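Local coordinates for NO-binding heme-dependent sensor protein (Shewanella oneidensis, PDB 4U9B) that probably senses nitric oxide through a bound heme, whose iron carries NO in this structure, and also binds a zinc ion, at residues L25-H29 against S49-V54; F91-M96 against Q127-R131. All coordinates share one frame; numbering follows the deposited sequence.

Interaction 1. Residues L25-H29 against S49-V54; sequences LLEKH and SIVQDV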
ATOM      1  N   LEU A  25      15.507 -14.019   1.913  1.00 29.06           N
ATOM      2  CA  LEU A  25      14.513 -13.386   2.769  1.00 28.16           C
ATOM      3  C   LEU A  25      13.400 -14.358   3.153  1.00 27.24           C
ATOM      4  O   LEU A  25      12.921 -14.340   4.284  1.00 29.23           O
ATOM      5  CB  LEU A  25      13.923 -12.156   2.075  1.00 30.46           C
ATOM      6  CG  LEU A  25      14.881 -10.968   1.935  1.00 30.49           C
ATOM      7  CD1 LEU A  25      14.379  -9.984   0.890  1.00 31.95           C
ATOM      8  CD2 LEU A  25      15.067 -10.272   3.276  1.00 30.55           C
ATOM      9  N   LEU A  26      12.987 -15.205   2.216  1.00 28.53           N
ATOM     10  CA  LEU A  26      11.950 -16.190   2.507  1.00 30.45           C
ATOM     11  C   LEU A  26      12.464 -17.283   3.443  1.00 30.75           C
ATOM     12  O   LEU A  26      11.735 -17.732   4.328  1.00 32.27           O
ATOM     13  CB  LEU A  26      11.410 -16.811   1.215  1.00 31.14           C
ATOM     14  CG  LEU A  26      10.548 -15.918   0.314  1.00 32.86           C
ATOM     15  CD1 LEU A  26       9.752 -16.770  -0.670  1.00 32.81           C
ATOM     16  CD2 LEU A  26       9.608 -15.029   1.113  1.00 35.70           C
ATOM     17  N   GLU A  27      13.713 -17.703   3.259  1.00 34.48           N
ATOM     18  CA  GLU A  27      14.322 -18.684   4.158  1.00 34.65           C
ATOM     19  C   GLU A  27      14.355 -18.154   5.584  1.00 32.92           C
ATOM     20  O   GLU A  27      14.057 -18.876   6.535  1.00 34.08           O
ATOM     21  CB  GLU A  27      15.744 -19.033   3.712  1.00 38.87           C
ATOM     22  CG  GLU A  27      15.831 -19.892   2.462  1.00 41.64           C
ATOM     23  CD  GLU A  27      17.265 -20.173   2.050  1.00 45.19           C
ATOM     24  OE1 GLU A  27      18.164 -20.087   2.914  1.00 45.39           O
ATOM     25  OE2 GLU A  27      17.496 -20.477   0.861  1.00 47.44           O
ATOM     26  N   LYS A  28      14.709 -16.881   5.722  1.00 31.08           N
ATOM     27  CA  LYS A  28      14.859 -16.268   7.033  1.00 30.13           C
ATOM     28  C   LYS A  28      13.530 -16.004   7.726  1.00 29.33           C
ATOM     29  O   LYS A  28      13.424 -16.158   8.941  1.00 32.18           O
ATOM     30  CB  LYS A  28      15.619 -14.946   6.918  1.00 34.12           C
ATOM     31  CG  LYS A  28      17.094 -15.082   6.599  1.00 35.52           C
ATOM     32  CD  LYS A  28      17.795 -13.728   6.625  1.00 37.34           C
ATOM     33  CE  LYS A  28      17.881 -13.153   8.036  1.00 41.29           C
ATOM     34  NZ  LYS A  28      18.475 -11.784   8.057  1.00 41.54           N
ATOM     35  N   HIS A  29      12.519 -15.605   6.954  1.00 28.34           N
ATOM     36  CA  HIS A  29      11.327 -14.985   7.531  1.00 27.88           C
ATOM     37  C   HIS A  29      10.008 -15.717   7.270  1.00 32.51           C
ATOM     38  O   HIS A  29       8.989 -15.366   7.865  1.00 37.89           O
ATOM     39  CB  HIS A  29      11.223 -13.549   7.012  1.00 26.02           C
ATOM     40  CG  HIS A  29      12.445 -12.730   7.287  1.00 26.41           C
ATOM     41  ND1 HIS A  29      12.844 -12.401   8.563  1.00 27.60           N
ATOM     42  CD2 HIS A  29      13.365 -12.189   6.454  1.00 25.92           C
ATOM     43  CE1 HIS A  29      13.955 -11.688   8.506  1.00 28.45           C
ATOM     44  NE2 HIS A  29      14.291 -11.544   7.236  1.00 27.59           N
ATOM     45  N   SER A  49       8.530  -8.674   8.497  1.00 21.07           N
ATOM     46  CA  SER A  49       9.861  -9.210   8.763  1.00 21.47           C
ATOM     47  C   SER A  49      10.761  -9.037   7.549  1.00 21.42           C
ATOM     48  O   SER A  49      11.922  -8.651   7.675  1.00 21.53           O
ATOM     49  CB  SER A  49       9.788 -10.686   9.154  1.00 23.65           C
ATOM     50  OG  SER A  49       9.278 -10.831  10.462  1.00 28.41           O
ATOM     51  N   ILE A  50      10.218  -9.327   6.371  1.00 21.25           N
ATOM     52  CA  ILE A  50      10.969  -9.168   5.135  1.00 22.64           C
ATOM     53  C   ILE A  50      11.363  -7.710   4.935  1.00 23.29           C
ATOM     54  O   ILE A  50      12.527  -7.408   4.674  1.00 25.69           O
ATOM     55  CB  ILE A  50      10.164  -9.660   3.916  1.00 22.91           C
ATOM     56  CG1 ILE A  50      10.021 -11.184   3.967  1.00 24.58           C
ATOM     57  CG2 ILE A  50      10.849  -9.253   2.609  1.00 23.58           C
ATOM     58  CD1 ILE A  50       8.979 -11.734   3.021  1.00 26.05           C
ATOM     59  N   VAL A  51      10.393  -6.807   5.054  1.00 22.22           N
ATOM     60  CA  VAL A  51      10.650  -5.392   4.818  1.00 22.43           C
ATOM     61  C   VAL A  51      11.565  -4.818   5.904  1.00 23.51           C
ATOM     62  O   VAL A  51      12.373  -3.936   5.624  1.00 26.48           O
ATOM     63  CB  VAL A  51       9.335  -4.584   4.740  1.00 23.27           C
ATOM     64  CG1 VAL A  51       9.610  -3.118   4.459  1.00 25.55           C
ATOM     65  CG2 VAL A  51       8.450  -5.131   3.631  1.00 25.90           C
ATOM     66  N   GLN A  52      11.447  -5.324   7.130  1.00 24.24           N
ATOM     67  CA  GLN A  52      12.330  -4.908   8.223  1.00 27.58           C
ATOM     68  C   GLN A  52      13.778  -5.259   7.915  1.00 27.38           C
ATOM     69  O   GLN A  52      14.690  -4.472   8.187  1.00 27.01           O
ATOM     70  CB  GLN A  52      11.909  -5.551   9.546  1.00 33.13           C
ATOM     71  CG  GLN A  52      12.684  -5.024  10.765  1.00 40.02           C
ATOM     72  CD  GLN A  52      11.870  -4.101  11.661  1.00 46.34           C
ATOM     73  OE1 GLN A  52      10.737  -3.734  11.345  1.00 47.80           O
ATOM     74  NE2 GLN A  52      12.453  -3.722  12.793  1.00 49.78           N
ATOM     75  N   ASP A  53      13.977  -6.447   7.355  1.00 25.02           N
ATOM     76  CA  ASP A  53      15.304  -6.922   6.984  1.00 25.56           C
ATOM     77  C   ASP A  53      15.907  -6.019   5.911  1.00 26.13           C
ATOM     78  O   ASP A  53      17.041  -5.558   6.039  1.00 26.54           O
ATOM     79  CB  ASP A  53      15.217  -8.367   6.489  1.00 27.17           C
ATOM     80  CG  ASP A  53      16.559  -9.061   6.462  1.00 29.65           C
ATOM     81  OD1 ASP A  53      17.595  -8.377   6.325  1.00 36.47           O
ATOM     82  OD2 ASP A  53      16.570 -10.302   6.581  1.00 27.47           O
ATOM     83  N   VAL A  54      15.132  -5.758   4.862  1.00 27.45           N
ATOM     84  CA  VAL A  54      15.565  -4.881   3.780  1.00 29.82           C
ATOM     85  C   VAL A  54      15.958  -3.511   4.323  1.00 30.52           C
ATOM     86  O   VAL A  54      17.015  -2.981   3.981  1.00 34.71           O
ATOM     87  CB  VAL A  54      14.456  -4.712   2.714  1.00 31.48           C
ATOM     88  CG1 VAL A  54      14.841  -3.657   1.680  1.00 35.23           C
ATOM     89  CG2 VAL A  54      14.167  -6.041   2.031  1.00 30.15           C
TER
HETATM   90  O   HOH W   1       8.737 -13.828   9.995  1.00 35.43           O
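Leu25 to His29, the last turn of helix 19-29, pack across Ser49 to Val54 of helix 44-58 with the segment axes 9.8 Å apart at 118°, and Leu25 CA comes within 6.0 Å of Ile50 CA. Both direct side-chain hydrogen bonds across the contact end on Asp53 OD2. His29 NE2 donates to Asp53 OD2 at 2.7 Å, nearly straight at 170°; imidazole suits this place because it offers a directional N-H in its plane, received on the anti lone pair, while the carboxylate stands perpendicular to the ring. Lys28 NZ reaches the same Asp53 OD2 at 2.8 Å, a salt bridge, from the syn side; the long lysine, bent at chi3, can bring its charge to the acid from an exposed position. Asp53 holds CG anti to its own N (chi1 -164°), which sends the acid across to the other helix. An aspartate suits this buried place because Arg57 pairs with OD1, and the surrounding donors probably favour the ionised form. Both segments belong to the helical N-terminal part of the H-NOX fold, where helix 3-17 packs against Leu25 and Ile50. The His29 ring is flanked by Ser49 O, 3.7 Å above its centre, and by Lys28 CB toward the rim of the opposite face; with the bond to Asp53, these contacts limit its rotation. Branched chains fill the crossing: Leu25 CD1 rests on Ile50 CG2 at 4.0 Å and touches Val54 CG2, while Leu26 CD2 meets Ile50 CD1 at 3.9 Å. A water donates to both His29 O and Ser49 OG, whose hydroxyl also bonds to Ser45 O.

Interaction 2. Residues F91-M96 against Q127-R131; sequences FTSLVM and QIALR
Val95 and Ile128 interlock where the short helix 91-96 lies over one face of strand 128-133; the axes of 91-96 and 128-131 are 10.2 Å apart and 27° from parallel. This is helix-on-sheet packing in the H-NOX fold: the strand belongs to the four-stranded antiparallel sheet, bonded through its backbone to strands 117-122 and 172-179, and the helix covers part of its face. The contact is made by van der Waals packing. Residues two apart on a strand face the same way, and Ile128 and Leu130 therefore both point at the helix, with a notch between them. Val95 covers it. With CG1 anti to its backbone N (chi1 179°), Val95 seats that methyl over the notch between Ile128 CG2 and Leu130 CD1, 3.9 Å from each, and it also meets Leu130 CD2. A short beta-branched valine suits this site, since it presents one methyl to both strand residues. The reciprocal bump is the long arm of Ile128. Its extended chain (chi2 165°) carries CD1 into the groove between the first residues of the helix, where Ile128 CD1 rests against both branches of Thr92, the methyl CG2 at 4.0 Å and the hydroxyl oxygen OG1 at 4.1 Å. The same Ile128 CD1 approaches the Phe91 ring obliquely, with Phe91 CE2 4.3 Å away. Leu122 of the neighbouring strand and Leu146 of helix 139-152 extend the packing around Ile128 and Val95 respectively. Met96 has a flexible unbranched chain that turns at chi2, which brings its SD to 4.1 Å from Ile128 CG2.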
ATOM      1  N   PHE A  91      -7.689  11.320 -10.392  1.00 33.40           N
ATOM      2  CA  PHE A  91      -7.104  11.031  -9.086  1.00 32.78           C
ATOM      3  C   PHE A  91      -8.104  11.202  -7.945  1.00 30.19           C
ATOM      4  O   PHE A  91      -8.224  10.328  -7.087  1.00 28.78           O
ATOM      5  CB  PHE A  91      -5.889  11.932  -8.858  1.00 32.38           C
ATOM      6  CG  PHE A  91      -5.270  11.794  -7.496  1.00 29.72           C
ATOM      7  CD1 PHE A  91      -4.439  10.727  -7.200  1.00 28.27           C
ATOM      8  CD2 PHE A  91      -5.505  12.744  -6.515  1.00 28.24           C
ATOM      9  CE1 PHE A  91      -3.865  10.601  -5.949  1.00 27.69           C
ATOM     10  CE2 PHE A  91      -4.931  12.627  -5.262  1.00 27.02           C
ATOM     11  CZ  PHE A  91      -4.111  11.553  -4.978  1.00 27.22           C
ATOM     12  N   THR A  92      -8.826  12.320  -7.939  1.00 31.97           N
ATOM     13  CA  THR A  92      -9.767  12.609  -6.860  1.00 32.13           C
ATOM     14  C   THR A  92     -10.857  11.545  -6.771  1.00 31.74           C
ATOM     15  O   THR A  92     -11.243  11.134  -5.675  1.00 30.42           O
ATOM     16  CB  THR A  92     -10.424  13.991  -7.040  1.00 32.53           C
ATOM     17  OG1 THR A  92      -9.417  15.009  -7.020  1.00 31.21           O
ATOM     18  CG2 THR A  92     -11.431  14.269  -5.926  1.00 31.81           C
ATOM     19  N   SER A  93     -11.351  11.107  -7.927  1.00 30.79           N
ATOM     20  CA  SER A  93     -12.395  10.089  -7.980  1.00 32.83           C
ATOM     21  C   SER A  93     -11.917   8.782  -7.355  1.00 28.65           C
ATOM     22  O   SER A  93     -12.654   8.136  -6.612  1.00 28.95           O
ATOM     23  CB  SER A  93     -12.835   9.842  -9.426  1.00 37.00           C
ATOM     24  OG  SER A  93     -13.141  11.058 -10.085  1.00 41.62           O
ATOM     25  N   LEU A  94     -10.678   8.403  -7.657  1.00 27.35           N
ATOM     26  CA  LEU A  94     -10.102   7.169  -7.125  1.00 26.74           C
ATOM     27  C   LEU A  94     -10.012   7.226  -5.606  1.00 28.33           C
ATOM     28  O   LEU A  94     -10.483   6.322  -4.917  1.00 27.20           O
ATOM     29  CB  LEU A  94      -8.715   6.916  -7.725  1.00 28.39           C
ATOM     30  CG  LEU A  94      -8.074   5.552  -7.428  1.00 28.99           C
ATOM     31  CD1 LEU A  94      -7.112   5.170  -8.542  1.00 31.79           C
ATOM     32  CD2 LEU A  94      -7.340   5.536  -6.085  1.00 27.77           C
ATOM     33  N   VAL A  95      -9.402   8.288  -5.088  1.00 27.67           N
ATOM     34  CA  VAL A  95      -9.188   8.426  -3.650  1.00 27.57           C
ATOM     35  C   VAL A  95     -10.511   8.449  -2.890  1.00 28.57           C
ATOM     36  O   VAL A  95     -10.660   7.789  -1.861  1.00 26.80           O
ATOM     37  CB  VAL A  95      -8.393   9.705  -3.323  1.00 26.75           C
ATOM     38  CG1 VAL A  95      -8.207   9.856  -1.814  1.00 26.81           C
ATOM     39  CG2 VAL A  95      -7.041   9.675  -4.018  1.00 27.58           C
ATOM     40  N   MET A  96     -11.466   9.220  -3.396  1.00 26.53           N
ATOM     41  CA  MET A  96     -12.780   9.298  -2.774  1.00 28.52           C
ATOM     42  C   MET A  96     -13.551   7.991  -2.942  1.00 29.87           C
ATOM     43  O   MET A  96     -14.565   7.773  -2.277  1.00 30.12           O
ATOM     44  CB  MET A  96     -13.571  10.465  -3.366  1.00 30.63           C
ATOM     45  CG  MET A  96     -12.989  11.827  -3.023  1.00 34.27           C
ATOM     46  SD  MET A  96     -12.997  12.159  -1.248  1.00 33.67           S
ATOM     47  CE  MET A  96     -14.758  12.281  -0.942  1.00 33.73           C
ATOM     48  N   GLN A 127      -8.844  20.287  -1.363  1.00 28.25           N
ATOM     49  CA  GLN A 127      -7.951  19.352  -0.693  1.00 25.81           C
ATOM     50  C   GLN A 127      -8.780  18.140  -0.291  1.00 23.64           C
ATOM     51  O   GLN A 127      -9.992  18.250  -0.101  1.00 22.94           O
ATOM     52  CB  GLN A 127      -7.280  19.984   0.530  1.00 26.25           C
ATOM     53  CG  GLN A 127      -6.353  21.145   0.201  1.00 27.50           C
ATOM     54  CD  GLN A 127      -5.688  21.733   1.436  1.00 30.61           C
ATOM     55  OE1 GLN A 127      -6.194  21.602   2.550  1.00 29.93           O
ATOM     56  NE2 GLN A 127      -4.549  22.386   1.239  1.00 36.68           N
ATOM     57  N   ILE A 128      -8.130  16.985  -0.184  1.00 21.77           N
ATOM     58  CA  ILE A 128      -8.787  15.765   0.261  1.00 20.80           C
ATOM     59  C   ILE A 128      -8.279  15.390   1.645  1.00 21.18           C
ATOM     60  O   ILE A 128      -7.077  15.264   1.846  1.00 21.00           O
ATOM     61  CB  ILE A 128      -8.529  14.594  -0.711  1.00 22.43           C
ATOM     62  CG1 ILE A 128      -9.016  14.946  -2.119  1.00 25.24           C
ATOM     63  CG2 ILE A 128      -9.218  13.320  -0.216  1.00 23.29           C
ATOM     64  CD1 ILE A 128      -8.493  14.013  -3.199  1.00 27.80           C
ATOM     65  N   ALA A 129      -9.198  15.223   2.591  1.00 21.17           N
ATOM     66  CA  ALA A 129      -8.859  14.760   3.932  1.00 21.11           C
ATOM     67  C   ALA A 129      -9.111  13.263   4.033  1.00 22.13           C
ATOM     68  O   ALA A 129     -10.258  12.816   4.020  1.00 22.11           O
ATOM     69  CB  ALA A 129      -9.665  15.505   4.977  1.00 23.86           C
ATOM     70  N   LEU A 130      -8.032  12.494   4.131  1.00 19.42           N
ATOM     71  CA  LEU A 130      -8.118  11.042   4.135  1.00 20.27           C
ATOM     72  C   LEU A 130      -7.762  10.475   5.503  1.00 22.89           C
ATOM     73  O   LEU A 130      -6.614  10.555   5.938  1.00 22.53           O
ATOM     74  CB  LEU A 130      -7.196  10.462   3.061  1.00 19.83           C
ATOM     75  CG  LEU A 130      -7.512   9.040   2.595  1.00 23.42           C
ATOM     76  CD1 LEU A 130      -8.887   8.964   1.937  1.00 26.69           C
ATOM     77  CD2 LEU A 130      -6.446   8.553   1.633  1.00 25.81           C
ATOM     78  N   ARG A 131      -8.759   9.911   6.180  1.00 21.18           N
ATOM     79  CA  ARG A 131      -8.539   9.266   7.466  1.00 21.02           C
ATOM     80  C   ARG A 131      -8.108   7.827   7.239  1.00 18.89           C
ATOM     81  O   ARG A 131      -8.717   7.116   6.441  1.00 21.37           O
ATOM     82  CB  ARG A 131      -9.802   9.309   8.327  1.00 23.84           C
ATOM     83  CG  ARG A 131      -9.623   8.712   9.716  1.00 25.68           C
ATOM     84  CD  ARG A 131     -10.961   8.480  10.404  1.00 32.89           C
ATOM     85  NE  ARG A 131     -10.801   7.955  11.761  1.00 39.87           N
ATOM     86  CZ  ARG A 131     -10.720   6.664  12.077  1.00 44.21           C
ATOM     87  NH1 ARG A 131     -10.784   5.727  11.135  1.00 41.86           N
ATOM     88  NH2 ARG A 131     -10.574   6.304  13.345  1.00 47.63           N
TER

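How the interactions relate
Interactions 1 and 2 lie on opposite sides of the chain's centre, their own centres 33 Å apart and their nearest atoms about 20 Å apart, so they do not touch. They follow in series: interaction 1 is complete in the sequence before the first residue of interaction 2. Their relation to the heme differs. Interaction 1 joins two helices away from the annotated sites. In it, the side chain of Ile50 is about 13 Å from the bound heme. Interaction 2 borders the pocket: the side chain of Leu130 is about 5 Å from the heme and about 9 Å from the nitric oxide. Leu94, on the same helix, touches the heme but takes no part in the contact with the strand.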